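Long-range contact in GH62 hydrolase (Scytalidium thermophilum, PDB 4PVA), which probably hydrolyses alpha-L-arabinofuranosyl side groups of arabinoxylan, as an alpha-L-arabinofuranosidase of glycoside hydrolase family 62: residues D38-A50 with V59-M71. Numbering follows the deposited sequence.
Sequences DERNIAGIKDPTA and VFASTAKSEGYNM. With PO4 (phosphate ion), chain D; PO4 (phosphate ion), chain F.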
ATOM      1  N   ASP A  38      15.641   4.824 -19.849  1.00 21.83           N
ATOM      2  CA  ASP A  38      15.037   5.790 -20.775  1.00 21.23           C
ATOM      3  C   ASP A  38      15.313   7.223 -20.312  1.00 20.93           C
ATOM      4  O   ASP A  38      15.983   7.437 -19.310  1.00 20.78           O
ATOM      5  CB  ASP A  38      13.529   5.496 -20.972  1.00 21.71           C
ATOM      6  CG  ASP A  38      12.705   5.649 -19.723  1.00 21.33           C
ATOM      7  OD1 ASP A  38      13.091   6.405 -18.822  1.00 20.38           O
ATOM      8  OD2 ASP A  38      11.625   5.019 -19.684  1.00 22.14           O
ATOM      9  N   GLU A  39      14.789   8.206 -21.033  1.00 20.26           N
ATOM     10  CA  GLU A  39      15.145   9.592 -20.748  1.00 20.53           C
ATOM     11  C   GLU A  39      14.535  10.169 -19.497  1.00 20.09           C
ATOM     12  O   GLU A  39      14.907  11.248 -19.075  1.00 20.71           O
ATOM     13  CB  GLU A  39      14.830  10.482 -21.949  1.00 21.03           C
ATOM     14  CG  GLU A  39      15.757  10.133 -23.090  1.00 23.00           C
ATOM     15  CD  GLU A  39      15.735  11.136 -24.190  1.00 23.91           C
ATOM     16  OE1 GLU A  39      14.953  12.108 -24.142  1.00 25.36           O
ATOM     17  OE2 GLU A  39      16.539  10.922 -25.103  1.00 25.59           O
ATOM     18  N   ARG A  40      13.600   9.453 -18.889  1.00 19.41           N
ATOM     19  CA  ARG A  40      13.032   9.897 -17.623  1.00 18.76           C
ATOM     20  C   ARG A  40      14.031   9.735 -16.475  1.00 18.03           C
ATOM     21  O   ARG A  40      13.910  10.384 -15.424  1.00 18.49           O
ATOM     22  CB  ARG A  40      11.754   9.141 -17.347  1.00 19.28           C
ATOM     23  CG  ARG A  40      10.620   9.640 -18.213  1.00 21.53           C
ATOM     24  CD  ARG A  40       9.444   8.710 -18.140  1.00 23.48           C
ATOM     25  NE  ARG A  40       8.367   9.075 -19.068  1.00 26.72           N
ATOM     26  CZ  ARG A  40       7.245   9.685 -18.700  1.00 25.58           C
ATOM     27  NH1 ARG A  40       7.058  10.032 -17.439  1.00 26.87           N
ATOM     28  NH2 ARG A  40       6.286   9.965 -19.580  1.00 25.98           N
ATOM     29  N   ASN A  41      15.049   8.910 -16.667  1.00 17.91           N
ATOM     30  CA  ASN A  41      16.123   8.753 -15.679  1.00 18.81           C
ATOM     31  C   ASN A  41      15.583   8.503 -14.271  1.00 17.76           C
ATOM     32  O   ASN A  41      16.017   9.108 -13.292  1.00 18.34           O
ATOM     33  CB  ASN A  41      17.001  10.004 -15.656  1.00 21.36           C
ATOM     34  CG  ASN A  41      17.720  10.226 -16.953  1.00 24.12           C
ATOM     35  OD1 ASN A  41      18.093   9.273 -17.639  1.00 25.55           O
ATOM     36  ND2 ASN A  41      17.934  11.488 -17.286  1.00 26.52           N
ATOM     37  N   ILE A  42      14.633   7.593 -14.184  1.00 16.60           N
ATOM     38  CA  ILE A  42      14.063   7.217 -12.887  1.00 15.65           C
ATOM     39  C   ILE A  42      15.111   6.487 -12.034  1.00 15.59           C
ATOM     40  O   ILE A  42      15.790   5.565 -12.513  1.00 16.14           O
ATOM     41  CB  ILE A  42      12.799   6.372 -13.118  1.00 15.50           C
ATOM     42  CG1 ILE A  42      11.750   7.146 -13.928  1.00 15.86           C
ATOM     43  CG2 ILE A  42      12.240   5.868 -11.802  1.00 15.31           C
ATOM     44  CD1 ILE A  42      11.433   8.528 -13.419  1.00 16.10           C
ATOM     45  N   ALA A  43      15.207   6.862 -10.758  1.00 15.33           N
ATOM     46  CA  ALA A  43      16.163   6.232  -9.846  1.00 15.48           C
ATOM     47  C   ALA A  43      15.571   4.970  -9.195  1.00 14.75           C
ATOM     48  O   ALA A  43      16.252   3.951  -9.042  1.00 15.57           O
ATOM     49  CB  ALA A  43      16.649   7.215  -8.794  1.00 15.91           C
ATOM     50  N   GLY A  44      14.326   5.062  -8.698  1.00 14.15           N
ATOM     51  CA  GLY A  44      13.676   3.989  -7.967  1.00 14.08           C
ATOM     52  C   GLY A  44      12.300   3.688  -8.510  1.00 13.82           C
ATOM     53  O   GLY A  44      11.571   4.594  -8.913  1.00 13.84           O
ATOM     54  N   ILE A  45      11.941   2.402  -8.479  1.00 13.28           N
ATOM     55  CA  ILE A  45      10.554   1.974  -8.651  1.00 13.56           C
ATOM     56  C   ILE A  45      10.074   1.513  -7.296  1.00 12.70           C
ATOM     57  O   ILE A  45      10.706   0.699  -6.633  1.00 12.61           O
ATOM     58  CB  ILE A  45      10.409   0.854  -9.709  1.00 14.61           C
ATOM     59  CG1 ILE A  45      10.998   1.318 -11.064  1.00 15.99           C
ATOM     60  CG2 ILE A  45       8.954   0.498  -9.913  1.00 14.55           C
ATOM     61  CD1 ILE A  45      10.235   2.429 -11.713  1.00 17.31           C
ATOM     62  N   LYS A  46       8.925   2.074  -6.900  1.00 12.49           N
ATOM     63  CA  LYS A  46       8.515   2.096  -5.517  1.00 12.07           C
ATOM     64  C   LYS A  46       7.049   1.755  -5.307  1.00 11.96           C
ATOM     65  O   LYS A  46       6.222   1.869  -6.203  1.00 12.14           O
ATOM     66  CB  LYS A  46       8.751   3.476  -4.916  1.00 12.34           C
ATOM     67  CG  LYS A  46      10.209   3.877  -4.876  1.00 12.61           C
ATOM     68  CD  LYS A  46      10.441   5.181  -4.140  1.00 13.26           C
ATOM     69  CE  LYS A  46      10.323   5.031  -2.642  1.00 13.05           C
ATOM     70  NZ  LYS A  46      10.571   6.318  -1.973  1.00 12.96           N
ATOM     71  N   ASP A  47       6.746   1.349  -4.081  1.00 12.06           N
ATOM     72  CA  ASP A  47       5.401   1.345  -3.514  1.00 12.36           C
ATOM     73  C   ASP A  47       4.348   0.754  -4.439  1.00 12.07           C
ATOM     74  O   ASP A  47       3.456   1.444  -4.923  1.00 12.18           O
ATOM     75  CB  ASP A  47       5.035   2.706  -2.924  1.00 13.85           C
ATOM     76  CG  ASP A  47       5.023   3.833  -3.882  1.00 14.05           C
ATOM     77  OD1 ASP A  47       4.332   3.732  -4.935  1.00 14.39           O
ATOM     78  OD2 ASP A  47       5.654   4.900  -3.568  1.00 15.01           O
ATOM     79  N   PRO A  48       4.406  -0.568  -4.659  1.00 11.88           N
ATOM     80  CA  PRO A  48       3.479  -1.190  -5.610  1.00 12.28           C
ATOM     81  C   PRO A  48       2.109  -1.486  -5.021  1.00 12.01           C
ATOM     82  O   PRO A  48       1.970  -1.764  -3.823  1.00 12.15           O
ATOM     83  CB  PRO A  48       4.199  -2.497  -5.948  1.00 12.83           C
ATOM     84  CG  PRO A  48       4.896  -2.842  -4.679  1.00 13.04           C
ATOM     85  CD  PRO A  48       5.378  -1.533  -4.132  1.00 12.12           C
ATOM     86  N   THR A  49       1.105  -1.472  -5.875  1.00 11.58           N
ATOM     87  CA  THR A  49      -0.214  -2.053  -5.591  1.00 11.63           C
ATOM     88  C   THR A  49      -0.505  -2.984  -6.763  1.00 11.94           C
ATOM     89  O   THR A  49      -0.099  -2.682  -7.893  1.00 13.11           O
ATOM     90  CB  THR A  49      -1.301  -0.963  -5.416  1.00 11.77           C
ATOM     91  OG1 THR A  49      -2.549  -1.599  -5.154  1.00 11.83           O
ATOM     92  CG2 THR A  49      -1.446  -0.089  -6.654  1.00 12.45           C
ATOM     93  N   ALA A  50      -1.155  -4.115  -6.505  1.00 12.30           N
ATOM     94  CA  ALA A  50      -1.296  -5.118  -7.554  1.00 13.22           C
ATOM     95  C   ALA A  50      -2.498  -6.005  -7.337  1.00 13.43           C
ATOM     96  O   ALA A  50      -2.847  -6.361  -6.200  1.00 13.82           O
ATOM     97  CB  ALA A  50      -0.056  -5.990  -7.606  1.00 13.96           C
ATOM     98  N   VAL A  59      -0.027  -4.069 -12.102  1.00 14.78           N
ATOM     99  CA  VAL A  59       0.734  -3.358 -11.086  1.00 14.17           C
ATOM    100  C   VAL A  59       0.742  -1.860 -11.342  1.00 13.74           C
ATOM    101  O   VAL A  59       0.909  -1.409 -12.468  1.00 14.11           O
ATOM    102  CB  VAL A  59       2.185  -3.874 -11.007  1.00 14.85           C
ATOM    103  CG1 VAL A  59       2.963  -3.162  -9.899  1.00 14.61           C
ATOM    104  CG2 VAL A  59       2.196  -5.378 -10.775  1.00 14.93           C
ATOM    105  N   PHE A  60       0.535  -1.087 -10.271  1.00 13.11           N
ATOM    106  CA  PHE A  60       0.778   0.352 -10.280  1.00 13.11           C
ATOM    107  C   PHE A  60       1.885   0.603  -9.287  1.00 12.68           C
ATOM    108  O   PHE A  60       1.906   0.001  -8.205  1.00 13.04           O
ATOM    109  CB  PHE A  60      -0.474   1.150  -9.900  1.00 13.15           C
ATOM    110  CG  PHE A  60      -1.662   0.907 -10.819  1.00 13.58           C
ATOM    111  CD1 PHE A  60      -2.395  -0.276 -10.721  1.00 14.39           C
ATOM    112  CD2 PHE A  60      -2.022   1.830 -11.775  1.00 14.22           C
ATOM    113  CE1 PHE A  60      -3.460  -0.526 -11.566  1.00 15.37           C
ATOM    114  CE2 PHE A  60      -3.112   1.594 -12.597  1.00 14.79           C
ATOM    115  CZ  PHE A  60      -3.815   0.417 -12.478  1.00 15.31           C
ATOM    116  N   ALA A  61       2.829   1.456  -9.626  1.00 12.82           N
ATOM    117  CA  ALA A  61       3.968   1.788  -8.796  1.00 12.60           C
ATOM    118  C   ALA A  61       4.351   3.243  -8.986  1.00 12.84           C
ATOM    119  O   ALA A  61       3.898   3.886  -9.951  1.00 13.92           O
ATOM    120  CB  ALA A  61       5.160   0.883  -9.120  1.00 12.87           C
ATOM    121  N   SER A  62       5.177   3.779  -8.101  1.00 13.13           N
ATOM    122  CA  SER A  62       5.679   5.124  -8.264  1.00 13.83           C
ATOM    123  C   SER A  62       7.052   5.115  -8.827  1.00 13.64           C
ATOM    124  O   SER A  62       7.865   4.240  -8.566  1.00 13.34           O
ATOM    125  CB  SER A  62       5.695   5.884  -6.976  1.00 14.33           C
ATOM    126  OG  SER A  62       4.348   5.973  -6.471  1.00 15.15           O
ATOM    127  N   THR A  63       7.320   6.118  -9.637  1.00 14.48           N
ATOM    128  CA  THR A  63       8.662   6.447 -10.093  1.00 15.27           C
ATOM    129  C   THR A  63       9.217   7.507  -9.172  1.00 15.28           C
ATOM    130  O   THR A  63       8.517   8.462  -8.818  1.00 15.68           O
ATOM    131  CB  THR A  63       8.667   6.932 -11.558  1.00 15.96           C
ATOM    132  OG1 THR A  63       7.855   8.117 -11.664  1.00 16.31           O
ATOM    133  CG2 THR A  63       8.133   5.882 -12.460  1.00 16.76           C
ATOM    134  N   ALA A  64      10.485   7.359  -8.778  1.00 14.63           N
ATOM    135  CA  ALA A  64      11.130   8.313  -7.907  1.00 14.55           C
ATOM    136  C   ALA A  64      12.464   8.725  -8.473  1.00 15.22           C
ATOM    137  O   ALA A  64      13.231   7.866  -8.909  1.00 14.80           O
ATOM    138  CB  ALA A  64      11.323   7.693  -6.542  1.00 14.43           C
ATOM    139  N   LYS A  65      12.732  10.018  -8.409  1.00 15.82           N
ATOM    140  CA  LYS A  65      14.053  10.572  -8.722  1.00 17.15           C
ATOM    141  C   LYS A  65      14.131  11.857  -7.910  1.00 18.36           C
ATOM    142  O   LYS A  65      13.153  12.311  -7.362  1.00 18.37           O
ATOM    143  CB  LYS A  65      14.248  10.781 -10.236  1.00 17.44           C
ATOM    144  CG  LYS A  65      13.071  11.465 -10.901  1.00 17.81           C
ATOM    145  CD  LYS A  65      13.332  11.685 -12.394  1.00 18.64           C
ATOM    146  CE  LYS A  65      12.083  12.175 -13.098  1.00 19.26           C
ATOM    147  NZ  LYS A  65      12.297  12.503 -14.532  1.00 20.40           N
ATOM    148  N   SER A  66      15.301  12.479  -7.893  1.00 21.69           N
ATOM    149  CA  SER A  66      15.425  13.741  -7.178  1.00 23.23           C
ATOM    150  C   SER A  66      14.444  14.805  -7.680  1.00 23.06           C
ATOM    151  O   SER A  66      13.967  15.600  -6.908  1.00 24.00           O
ATOM    152  CB  SER A  66      16.876  14.226  -7.187  1.00 25.69           C
ATOM    153  OG  SER A  66      17.645  13.355  -6.352  1.00 29.26           O
ATOM    154  N   GLU A  67      14.108  14.772  -8.967  1.00 22.32           N
ATOM    155  CA  GLU A  67      13.191  15.749  -9.542  1.00 23.01           C
ATOM    156  C   GLU A  67      11.753  15.600  -9.064  1.00 20.92           C
ATOM    157  O   GLU A  67      11.000  16.567  -9.043  1.00 22.95           O
ATOM    158  CB  GLU A  67      13.241  15.652 -11.073  1.00 25.00           C
ATOM    159  CG  GLU A  67      12.398  16.670 -11.844  1.00 27.99           C
ATOM    160  CD  GLU A  67      10.913  16.310 -11.942  1.00 29.81           C
ATOM    161  OE1 GLU A  67      10.099  17.263 -11.985  1.00 32.14           O
ATOM    162  OE2 GLU A  67      10.533  15.103 -11.952  1.00 30.25           O
ATOM    163  N   GLY A  68      11.341  14.381  -8.706  1.00 19.07           N
ATOM    164  CA  GLY A  68       9.976  14.214  -8.305  1.00 18.66           C
ATOM    165  C   GLY A  68       9.452  12.800  -8.382  1.00 17.02           C
ATOM    166  O   GLY A  68      10.190  11.848  -8.647  1.00 16.80           O
ATOM    167  N   TYR A  69       8.140  12.718  -8.189  1.00 15.74           N
ATOM    168  CA  TYR A  69       7.375  11.469  -8.161  1.00 15.12           C
ATOM    169  C   TYR A  69       6.246  11.497  -9.131  1.00 14.83           C
ATOM    170  O   TYR A  69       5.494  12.475  -9.211  1.00 15.44           O
ATOM    171  CB  TYR A  69       6.757  11.201  -6.787  1.00 15.18           C
ATOM    172  CG  TYR A  69       7.718  10.650  -5.803  1.00 15.38           C
ATOM    173  CD1 TYR A  69       8.691  11.436  -5.226  1.00 16.50           C
ATOM    174  CD2 TYR A  69       7.648   9.314  -5.414  1.00 15.51           C
ATOM    175  CE1 TYR A  69       9.613  10.892  -4.338  1.00 16.99           C
ATOM    176  CE2 TYR A  69       8.533   8.776  -4.520  1.00 16.04           C
ATOM    177  CZ  TYR A  69       9.504   9.563  -3.973  1.00 16.49           C
ATOM    178  OH  TYR A  69      10.402   9.014  -3.082  1.00 17.36           O
ATOM    179  N   ASN A  70       6.055  10.406  -9.836  1.00 14.68           N
ATOM    180  CA  ASN A  70       4.838  10.170 -10.587  1.00 15.32           C
ATOM    181  C   ASN A  70       4.603   8.641 -10.605  1.00 14.61           C
ATOM    182  O   ASN A  70       5.165   7.956  -9.732  1.00 14.84           O
ATOM    183  CB  ASN A  70       4.911  10.845 -11.948  1.00 16.48           C
ATOM    184  CG  ASN A  70       3.542  11.108 -12.543  1.00 17.02           C
ATOM    185  OD1 ASN A  70       2.955  10.213 -13.144  1.00 19.41           O
ATOM    186  ND2 ASN A  70       3.105  12.353 -12.520  1.00 17.55           N
HETATM  187  N   MSE A  71       3.741   8.105 -11.458  1.00 14.53           N
HETATM  188  CA  MSE A  71       3.326   6.702 -11.350  1.00 14.47           C
HETATM  189  C   MSE A  71       3.314   6.016 -12.693  1.00 14.92           C
HETATM  190  O   MSE A  71       3.196   6.670 -13.759  1.00 16.09           O
HETATM  191  CB  MSE A  71       1.954   6.581 -10.638  1.00 14.64           C
HETATM  192  CG  MSE A  71       1.987   7.228  -9.246  1.00 14.96           C
HETATM  193 SE   MSE A  71       0.318   7.054  -8.283  0.70 15.42          SE
HETATM  194  CE  MSE A  71      -0.830   7.978  -9.583  1.00 15.10           C
TER
HETATM  195  P   PO4 D 503       8.658  12.112 -15.297  0.74 30.89           P
HETATM  196  O1  PO4 D 503       7.884  12.532 -14.057  0.74 33.87           O
HETATM  197  O2  PO4 D 503       9.784  13.064 -15.689  0.74 31.56           O
HETATM  198  O3  PO4 D 503       9.286  10.811 -14.992  0.74 26.51           O
HETATM  199  O4  PO4 D 503       7.695  12.005 -16.453  0.74 31.01           O
HETATM  200  P   PO4 F 505       8.795   5.491   1.198  0.80 10.79           P
HETATM  201  O1  PO4 F 505       9.294   4.417   2.194  0.80 11.97           O
HETATM  202  O2  PO4 F 505       7.966   6.527   1.989  0.80 12.88           O
HETATM  203  O3  PO4 F 505      10.022   6.201   0.674  0.80 13.16           O
HETATM  204  O4  PO4 F 505       8.006   4.851   0.157  0.80 11.32           O
HETATM  205  O   HOH W   1       7.353   9.014 -14.221  1.00 19.54           O
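Lys46 and Tyr69 meet at about a right angle on one blade of the five-bladed beta-propeller characteristic of GH62 enzymes, where strands 44-50 and 59-65 form an antiparallel hairpin and strand 68-71, which carries Tyr69, pairs with 59-65 as the next strand. The Lys46 chain runs alongside Ala64, CD lying 3.6 Å from Ala64 CB, and bends at chi3 (75°), which turns NZ to the edge of the Tyr69 ring. There Lys46 NZ donates to Tyr69 OH at 2.9 Å and to O3 of a phosphate ion, probably from the crystallisation liquor; Tyr69 OH bonds Asn331 as well. An alanine in place of Lys46 would probably leave Tyr69 OH without this donor and the phosphate without its ammonium partner. Next along the strand, a beta bulge between Lys46 and Thr49 shifts the register by one, and Asp47 reaches across to Ser62. Ser62 OG donates to the syn lone pair of Asp47 OD1 at 2.7 Å, while accepting from the backbone N of Ala102 on the neighbouring strand 101-108. At the other end, a classic bulge sets Ala43 N and Gly44 N on the same acceptor, Ala64 O. Ile42 crosses Thr63 obliquely, its CD1 and CG2 both 3.7 Å from Thr63 CB. Beyond it the extended Lys65 chain passes Ile42 CD1 and ends with NZ between O2 of a second phosphate ion and Arg40 O, which it meets in the carbonyl plane, on a lone pair, at 2.8 Å.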